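Local structure of glutamate--LysW ligase ArgX (Sulfolobus tokodaii, 3VPB) at residues V72-C84 with V226-I238. The protein probably catalyses the ATP-dependent joining of glutamate, through its amino group, to the C-terminal glutamate of the carrier protein LysW in arginine biosynthesis. Numbering follows the deposited sequence.
With MG (magnesium ion), chain N.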
ATOM      1  N   VAL B  72     -20.376 -10.338  26.174  1.00 19.50           N
ATOM      2  CA  VAL B  72     -20.044 -11.736  25.822  1.00 18.69           C
ATOM      3  C   VAL B  72     -18.607 -11.937  26.272  1.00 18.81           C
ATOM      4  O   VAL B  72     -17.775 -11.061  26.079  1.00 18.94           O
ATOM      5  CB  VAL B  72     -20.161 -12.022  24.277  1.00 19.05           C
ATOM      6  CG1 VAL B  72     -19.799 -13.495  23.940  1.00 17.02           C
ATOM      7  CG2 VAL B  72     -21.559 -11.684  23.745  1.00 18.95           C
ATOM      8  N   HIS B  73     -18.318 -13.064  26.907  1.00 18.47           N
ATOM      9  CA  HIS B  73     -16.950 -13.390  27.239  1.00 18.30           C
ATOM     10  C   HIS B  73     -16.243 -13.941  26.009  1.00 17.04           C
ATOM     11  O   HIS B  73     -16.670 -14.939  25.456  1.00 17.53           O
ATOM     12  CB  HIS B  73     -16.863 -14.423  28.341  1.00 19.17           C
ATOM     13  CG  HIS B  73     -15.454 -14.717  28.736  1.00 19.86           C
ATOM     14  ND1 HIS B  73     -14.724 -13.872  29.542  1.00 24.09           N
ATOM     15  CD2 HIS B  73     -14.615 -15.717  28.378  1.00 23.09           C
ATOM     16  CE1 HIS B  73     -13.495 -14.349  29.681  1.00 23.79           C
ATOM     17  NE2 HIS B  73     -13.407 -15.471  28.990  1.00 23.18           N
ATOM     18  N   THR B  74     -15.165 -13.295  25.596  1.00 15.98           N
ATOM     19  CA  THR B  74     -14.499 -13.717  24.373  1.00 15.78           C
ATOM     20  C   THR B  74     -13.196 -14.431  24.691  1.00 15.60           C
ATOM     21  O   THR B  74     -12.493 -14.089  25.665  1.00 15.67           O
ATOM     22  CB  THR B  74     -14.215 -12.544  23.428  1.00 15.95           C
ATOM     23  OG1 THR B  74     -13.331 -11.615  24.077  1.00 17.74           O
ATOM     24  CG2 THR B  74     -15.501 -11.855  23.045  1.00 14.50           C
ATOM     25  N   ILE B  75     -12.886 -15.429  23.867  1.00 14.00           N
ATOM     26  CA  ILE B  75     -11.661 -16.210  24.007  1.00 14.80           C
ATOM     27  C   ILE B  75     -10.992 -16.196  22.640  1.00 15.12           C
ATOM     28  O   ILE B  75     -11.525 -16.819  21.733  1.00 14.32           O
ATOM     29  CB  ILE B  75     -12.012 -17.693  24.381  1.00 14.15           C
ATOM     30  CG1 ILE B  75     -12.724 -17.781  25.763  1.00 15.59           C
ATOM     31  CG2 ILE B  75     -10.757 -18.616  24.322  1.00 15.31           C
ATOM     32  CD1 ILE B  75     -13.299 -19.197  26.022  1.00 16.83           C
ATOM     33  N   ASN B  76      -9.862 -15.493  22.480  1.00 15.84           N
ATOM     34  CA  ASN B  76      -9.280 -14.605  23.486  1.00 16.57           C
ATOM     35  C   ASN B  76      -9.941 -13.229  23.578  1.00 17.04           C
ATOM     36  O   ASN B  76     -10.686 -12.827  22.687  1.00 17.58           O
ATOM     37  CB  ASN B  76      -7.765 -14.437  23.231  1.00 16.24           C
ATOM     38  CG  ASN B  76      -7.018 -15.737  23.406  1.00 18.00           C
ATOM     39  OD1 ASN B  76      -7.071 -16.340  24.463  1.00 16.76           O
ATOM     40  ND2 ASN B  76      -6.378 -16.209  22.345  1.00 15.73           N
ATOM     41  N   SER B  77      -9.665 -12.519  24.664  1.00 18.03           N
ATOM     42  CA  SER B  77     -10.152 -11.140  24.846  1.00 18.58           C
ATOM     43  C   SER B  77      -9.432 -10.134  23.920  1.00 18.31           C
ATOM     44  O   SER B  77      -8.328 -10.392  23.424  1.00 17.00           O
ATOM     45  CB  SER B  77     -10.076 -10.731  26.333  1.00 19.73           C
ATOM     46  OG  SER B  77      -8.728 -10.578  26.763  1.00 21.58           O
ATOM     47  N   SER B  78     -10.061  -8.980  23.675  1.00 18.39           N
ATOM     48  CA  SER B  78      -9.457  -7.988  22.779  1.00 18.99           C
ATOM     49  C   SER B  78      -8.152  -7.480  23.372  1.00 19.57           C
ATOM     50  O   SER B  78      -7.232  -7.144  22.649  1.00 18.90           O
ATOM     51  CB  SER B  78     -10.434  -6.829  22.468  1.00 19.03           C
ATOM     52  OG  SER B  78     -10.720  -6.071  23.630  1.00 22.34           O
ATOM     53  N   ASP B  79      -8.060  -7.452  24.702  1.00 19.83           N
ATOM     54  CA  ASP B  79      -6.851  -6.940  25.336  1.00 21.13           C
ATOM     55  C   ASP B  79      -5.699  -7.927  25.096  1.00 19.67           C
ATOM     56  O   ASP B  79      -4.585  -7.504  24.804  1.00 20.20           O
ATOM     57  CB  ASP B  79      -7.091  -6.645  26.828  1.00 22.97           C
ATOM     58  CG  ASP B  79      -7.887  -5.340  27.067  1.00 28.73           C
ATOM     59  OD1 ASP B  79      -8.579  -5.226  28.115  1.00 35.94           O
ATOM     60  OD2 ASP B  79      -7.848  -4.425  26.212  1.00 35.17           O
ATOM     61  N   VAL B  80      -6.000  -9.221  25.134  1.00 17.63           N
ATOM     62  CA  VAL B  80      -5.018 -10.274  24.872  1.00 17.94           C
ATOM     63  C   VAL B  80      -4.639 -10.265  23.375  1.00 17.31           C
ATOM     64  O   VAL B  80      -3.459 -10.334  23.011  1.00 17.39           O
ATOM     65  CB  VAL B  80      -5.572 -11.640  25.284  1.00 18.00           C
ATOM     66  CG1 VAL B  80      -4.675 -12.763  24.785  1.00 18.88           C
ATOM     67  CG2 VAL B  80      -5.716 -11.700  26.836  1.00 18.04           C
ATOM     68  N   ILE B  81      -5.640 -10.159  22.516  1.00 16.95           N
ATOM     69  CA  ILE B  81      -5.387 -10.104  21.056  1.00 17.15           C
ATOM     70  C   ILE B  81      -4.442  -8.928  20.704  1.00 17.89           C
ATOM     71  O   ILE B  81      -3.463  -9.094  19.970  1.00 18.76           O
ATOM     72  CB  ILE B  81      -6.702 -10.088  20.236  1.00 17.12           C
ATOM     73  CG1 ILE B  81      -7.426 -11.434  20.381  1.00 17.77           C
ATOM     74  CG2 ILE B  81      -6.381  -9.856  18.750  1.00 15.93           C
ATOM     75  CD1 ILE B  81      -8.942 -11.411  20.041  1.00 18.62           C
ATOM     76  N   ASN B  82      -4.718  -7.755  21.258  1.00 18.58           N
ATOM     77  CA  ASN B  82      -3.920  -6.548  21.008  1.00 20.21           C
ATOM     78  C   ASN B  82      -2.447  -6.770  21.393  1.00 20.74           C
ATOM     79  O   ASN B  82      -1.519  -6.484  20.612  1.00 20.75           O
ATOM     80  CB  ASN B  82      -4.521  -5.387  21.809  1.00 21.98           C
ATOM     81  CG  ASN B  82      -4.774  -4.112  20.971  1.00 25.50           C
ATOM     82  OD1 ASN B  82      -4.445  -4.024  19.785  1.00 31.90           O
ATOM     83  ND2 ASN B  82      -5.362  -3.119  21.610  1.00 31.55           N
ATOM     84  N   VAL B  83      -2.245  -7.345  22.574  1.00 18.53           N
ATOM     85  CA  VAL B  83      -0.910  -7.528  23.105  1.00 19.35           C
ATOM     86  C   VAL B  83      -0.167  -8.696  22.429  1.00 18.71           C
ATOM     87  O   VAL B  83       0.965  -8.523  22.018  1.00 19.65           O
ATOM     88  CB  VAL B  83      -0.938  -7.614  24.659  1.00 19.09           C
ATOM     89  CG1 VAL B  83       0.440  -7.977  25.197  1.00 21.12           C
ATOM     90  CG2 VAL B  83      -1.359  -6.259  25.215  1.00 20.70           C
ATOM     91  N   CYS B  84      -0.813  -9.853  22.270  1.00 18.01           N
ATOM     92  CA  CYS B  84      -0.134 -11.022  21.681  1.00 18.71           C
ATOM     93  C   CYS B  84       0.063 -10.840  20.194  1.00 18.26           C
ATOM     94  O   CYS B  84       1.009 -11.366  19.625  1.00 18.93           O
ATOM     95  CB  CYS B  84      -0.945 -12.287  21.887  1.00 19.22           C
ATOM     96  SG  CYS B  84      -0.979 -12.814  23.536  1.00 25.58           S
ATOM     97  N   VAL B 226       2.510 -16.890  29.753  1.00 21.42           N
ATOM     98  CA  VAL B 226       1.061 -16.843  29.549  1.00 23.55           C
ATOM     99  C   VAL B 226       0.305 -16.124  30.670  1.00 23.90           C
ATOM    100  O   VAL B 226      -0.727 -15.486  30.417  1.00 24.57           O
ATOM    101  CB  VAL B 226       0.486 -18.259  29.359  1.00 23.63           C
ATOM    102  CG1 VAL B 226      -1.004 -18.189  29.120  1.00 25.32           C
ATOM    103  CG2 VAL B 226       1.177 -18.941  28.175  1.00 23.84           C
ATOM    104  N   SER B 227       0.783 -16.265  31.903  1.00 24.63           N
ATOM    105  CA  SER B 227       0.145 -15.607  33.027  1.00 25.28           C
ATOM    106  C   SER B 227       0.363 -14.109  32.968  1.00 24.85           C
ATOM    107  O   SER B 227      -0.512 -13.345  33.371  1.00 24.66           O
ATOM    108  CB  SER B 227       0.667 -16.156  34.347  1.00 25.57           C
ATOM    109  OG  SER B 227       0.326 -17.526  34.477  1.00 30.82           O
ATOM    110  N   ILE B 228       1.524 -13.687  32.476  1.00 23.98           N
ATOM    111  CA  ILE B 228       1.805 -12.258  32.332  1.00 24.59           C
ATOM    112  C   ILE B 228       0.822 -11.607  31.354  1.00 25.33           C
ATOM    113  O   ILE B 228       0.325 -10.507  31.603  1.00 24.41           O
ATOM    114  CB  ILE B 228       3.273 -12.017  31.891  1.00 24.12           C
ATOM    115  CG1 ILE B 228       4.213 -12.272  33.072  1.00 24.66           C
ATOM    116  CG2 ILE B 228       3.490 -10.580  31.385  1.00 24.13           C
ATOM    117  CD1 ILE B 228       5.632 -12.592  32.611  1.00 26.79           C
ATOM    118  N   VAL B 229       0.541 -12.291  30.246  1.00 26.04           N
ATOM    119  CA  VAL B 229      -0.288 -11.702  29.189  1.00 27.16           C
ATOM    120  C   VAL B 229      -1.772 -12.038  29.338  1.00 27.70           C
ATOM    121  O   VAL B 229      -2.606 -11.460  28.656  1.00 28.25           O
ATOM    122  CB  VAL B 229       0.201 -12.086  27.758  1.00 26.81           C
ATOM    123  CG1 VAL B 229       1.660 -11.696  27.549  1.00 27.65           C
ATOM    124  CG2 VAL B 229      -0.012 -13.559  27.505  1.00 27.70           C
ATOM    125  N   HIS B 230      -2.085 -12.983  30.224  1.00 28.53           N
ATOM    126  CA  HIS B 230      -3.458 -13.407  30.528  1.00 29.05           C
ATOM    127  C   HIS B 230      -4.258 -14.074  29.399  1.00 28.29           C
ATOM    128  O   HIS B 230      -5.475 -13.940  29.340  1.00 28.99           O
ATOM    129  CB  HIS B 230      -4.256 -12.266  31.177  1.00 30.42           C
ATOM    130  CG  HIS B 230      -3.710 -11.843  32.504  1.00 33.35           C
ATOM    131  ND1 HIS B 230      -3.053 -10.647  32.694  1.00 36.46           N
ATOM    132  CD2 HIS B 230      -3.704 -12.470  33.704  1.00 37.26           C
ATOM    133  CE1 HIS B 230      -2.670 -10.551  33.953  1.00 36.75           C
ATOM    134  NE2 HIS B 230      -3.060 -11.639  34.591  1.00 37.98           N
ATOM    135  N   GLY B 231      -3.587 -14.797  28.508  1.00 26.81           N
ATOM    136  CA  GLY B 231      -4.314 -15.503  27.444  1.00 25.07           C
ATOM    137  C   GLY B 231      -5.031 -16.749  27.943  1.00 22.96           C
ATOM    138  O   GLY B 231      -4.486 -17.491  28.744  1.00 24.17           O
ATOM    139  N   GLU B 232      -6.253 -16.971  27.481  1.00 21.21           N
ATOM    140  CA  GLU B 232      -6.994 -18.194  27.783  1.00 20.89           C
ATOM    141  C   GLU B 232      -6.733 -19.352  26.846  1.00 19.66           C
ATOM    142  O   GLU B 232      -6.871 -20.512  27.235  1.00 18.86           O
ATOM    143  CB  GLU B 232      -8.508 -17.924  27.832  1.00 21.22           C
ATOM    144  CG  GLU B 232      -8.999 -17.741  29.252  1.00 24.68           C
ATOM    145  CD  GLU B 232     -10.503 -17.658  29.333  1.00 28.42           C
ATOM    146  OE1 GLU B 232     -11.076 -16.747  28.702  1.00 30.94           O
ATOM    147  OE2 GLU B 232     -11.093 -18.498  30.045  1.00 29.47           O
ATOM    148  N   PHE B 233      -6.404 -19.053  25.581  1.00 17.67           N
ATOM    149  CA  PHE B 233      -6.088 -20.114  24.633  1.00 17.16           C
ATOM    150  C   PHE B 233      -5.050 -19.533  23.691  1.00 16.13           C
ATOM    151  O   PHE B 233      -5.394 -18.832  22.749  1.00 17.09           O
ATOM    152  CB  PHE B 233      -7.339 -20.599  23.873  1.00 17.33           C
ATOM    153  CG  PHE B 233      -7.069 -21.584  22.759  1.00 16.54           C
ATOM    154  CD1 PHE B 233      -6.152 -22.622  22.908  1.00 17.94           C
ATOM    155  CD2 PHE B 233      -7.770 -21.490  21.556  1.00 18.07           C
ATOM    156  CE1 PHE B 233      -5.938 -23.537  21.886  1.00 19.75           C
ATOM    157  CE2 PHE B 233      -7.560 -22.389  20.531  1.00 18.51           C
ATOM    158  CZ  PHE B 233      -6.646 -23.418  20.676  1.00 20.09           C
ATOM    159  N   VAL B 234      -3.778 -19.779  23.981  1.00 15.61           N
ATOM    160  CA  VAL B 234      -2.710 -19.117  23.219  1.00 15.46           C
ATOM    161  C   VAL B 234      -1.579 -20.076  22.886  1.00 15.60           C
ATOM    162  O   VAL B 234      -1.385 -21.098  23.574  1.00 15.15           O
ATOM    163  CB  VAL B 234      -2.111 -17.894  23.968  1.00 15.20           C
ATOM    164  CG1 VAL B 234      -3.128 -16.722  24.091  1.00 14.07           C
ATOM    165  CG2 VAL B 234      -1.574 -18.318  25.339  1.00 16.52           C
ATOM    166  N   SER B 235      -0.830 -19.753  21.838  1.00 15.62           N
ATOM    167  CA  SER B 235       0.402 -20.486  21.586  1.00 15.53           C
ATOM    168  C   SER B 235       1.603 -19.633  21.965  1.00 15.00           C
ATOM    169  O   SER B 235       1.518 -18.392  22.094  1.00 14.32           O
ATOM    170  CB  SER B 235       0.487 -20.974  20.125  1.00 16.37           C
ATOM    171  OG  SER B 235       0.561 -19.876  19.253  1.00 19.05           O
ATOM    172  N   ILE B 236       2.722 -20.317  22.194  1.00 14.41           N
ATOM    173  CA  ILE B 236       3.950 -19.664  22.598  1.00 15.26           C
ATOM    174  C   ILE B 236       5.079 -20.263  21.765  1.00 15.72           C
ATOM    175  O   ILE B 236       5.146 -21.501  21.582  1.00 14.62           O
ATOM    176  CB  ILE B 236       4.275 -19.904  24.096  1.00 15.66           C
ATOM    177  CG1 ILE B 236       3.057 -19.683  25.004  1.00 19.37           C
ATOM    178  CG2 ILE B 236       5.405 -18.969  24.560  1.00 16.79           C
ATOM    179  CD1 ILE B 236       2.023 -20.878  25.110  1.00 18.29           C
ATOM    180  N   ASP B 237       5.943 -19.380  21.251  1.00 15.19           N
ATOM    181  CA  ASP B 237       7.127 -19.779  20.510  1.00 16.71           C
ATOM    182  C   ASP B 237       8.331 -19.572  21.424  1.00 15.97           C
ATOM    183  O   ASP B 237       8.528 -18.482  21.991  1.00 15.02           O
ATOM    184  CB  ASP B 237       7.355 -18.910  19.248  1.00 16.63           C
ATOM    185  CG  ASP B 237       6.302 -19.091  18.162  1.00 18.50           C
ATOM    186  OD1 ASP B 237       5.178 -19.547  18.422  1.00 21.93           O
ATOM    187  OD2 ASP B 237       6.618 -18.747  16.981  1.00 19.56           O
ATOM    188  N   ILE B 238       9.155 -20.614  21.543  1.00 16.26           N
ATOM    189  CA  ILE B 238      10.383 -20.527  22.339  1.00 16.35           C
ATOM    190  C   ILE B 238      11.627 -20.922  21.527  1.00 16.41           C
ATOM    191  O   ILE B 238      11.590 -21.843  20.712  1.00 16.61           O
ATOM    192  CB  ILE B 238      10.241 -21.378  23.629  1.00 16.41           C
ATOM    193  CG1 ILE B 238       9.300 -20.646  24.591  1.00 19.10           C
ATOM    194  CG2 ILE B 238      11.626 -21.654  24.285  1.00 16.24           C
ATOM    195  CD1 ILE B 238       8.771 -21.506  25.720  1.00 24.11           C
TER
HETATM  196 MG    MG N 502       6.177 -17.631  15.294  1.00 17.94          MG
HETATM  197  O   HOH W   1     -10.378 -14.833  27.246  1.00 26.00           O
HETATM  198  O   HOH W   2      -8.002 -14.054  26.782  1.00 29.12           O
HETATM  199  O   HOH W   3       7.188 -19.265  14.378  1.00 19.39           O
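Asn76 OD1 accepts two successive backbone N-H groups, Glu232 in the turn and Phe233 at the start of strand 233-241. The bond from Phe233 N to Asn76 OD1 is 3.0 Å long and lies in the carbonyl plane, on a lone pair. A second, weak bond comes to the same oxygen from Glu232 N. The NH2 end of the amide donates: Asn76 ND2 to Phe233 O, 2.8 Å, nearly straight, arriving from above that carbonyl's plane. A second bond from ND2 to Asp253 O fixes the amide's rotation. CG, anti to the carbonyl carbon of Asn76 (chi1 -65°), carries the amide across to the backbone of Phe233. An alanine here would remove the amide, and Phe233 N and Phe233 O would probably lose their buried partner.

Glu232 reaches the other way, to the start of strand 73-75. Its OE1 receives His73 NE2 at 2.7 Å, in the plane of the imidazole and on the syn side of the carboxylate. Water 1 also donates to OE1 and links it to Thr74 O. Tyr275 and Tyr280 hold OE2, so both carboxylate oxygens are engaged. This would probably favour the charged form of Glu232.

Apolar contacts complete the interface. Ile75 CG2 packs on Phe233 CB at 4.0 Å. Val80 spreads over the turn, with CG1 against Gly231 CA (3.8 Å) and CG2 near His230 O. Cys84 SG meets Val229 CG2 at 4.2 Å.

Strand 233-241 runs on to Asp237, whose OD2 binds the magnesium ion at 2.1 Å together with Glu250. The contact thus joins strand 73-75, outermost in this chain's parallel preATP-grasp sheet, and the helix after it, to the helix-turn-strand unit that carries a metal ligand of the ATP-grasp active site.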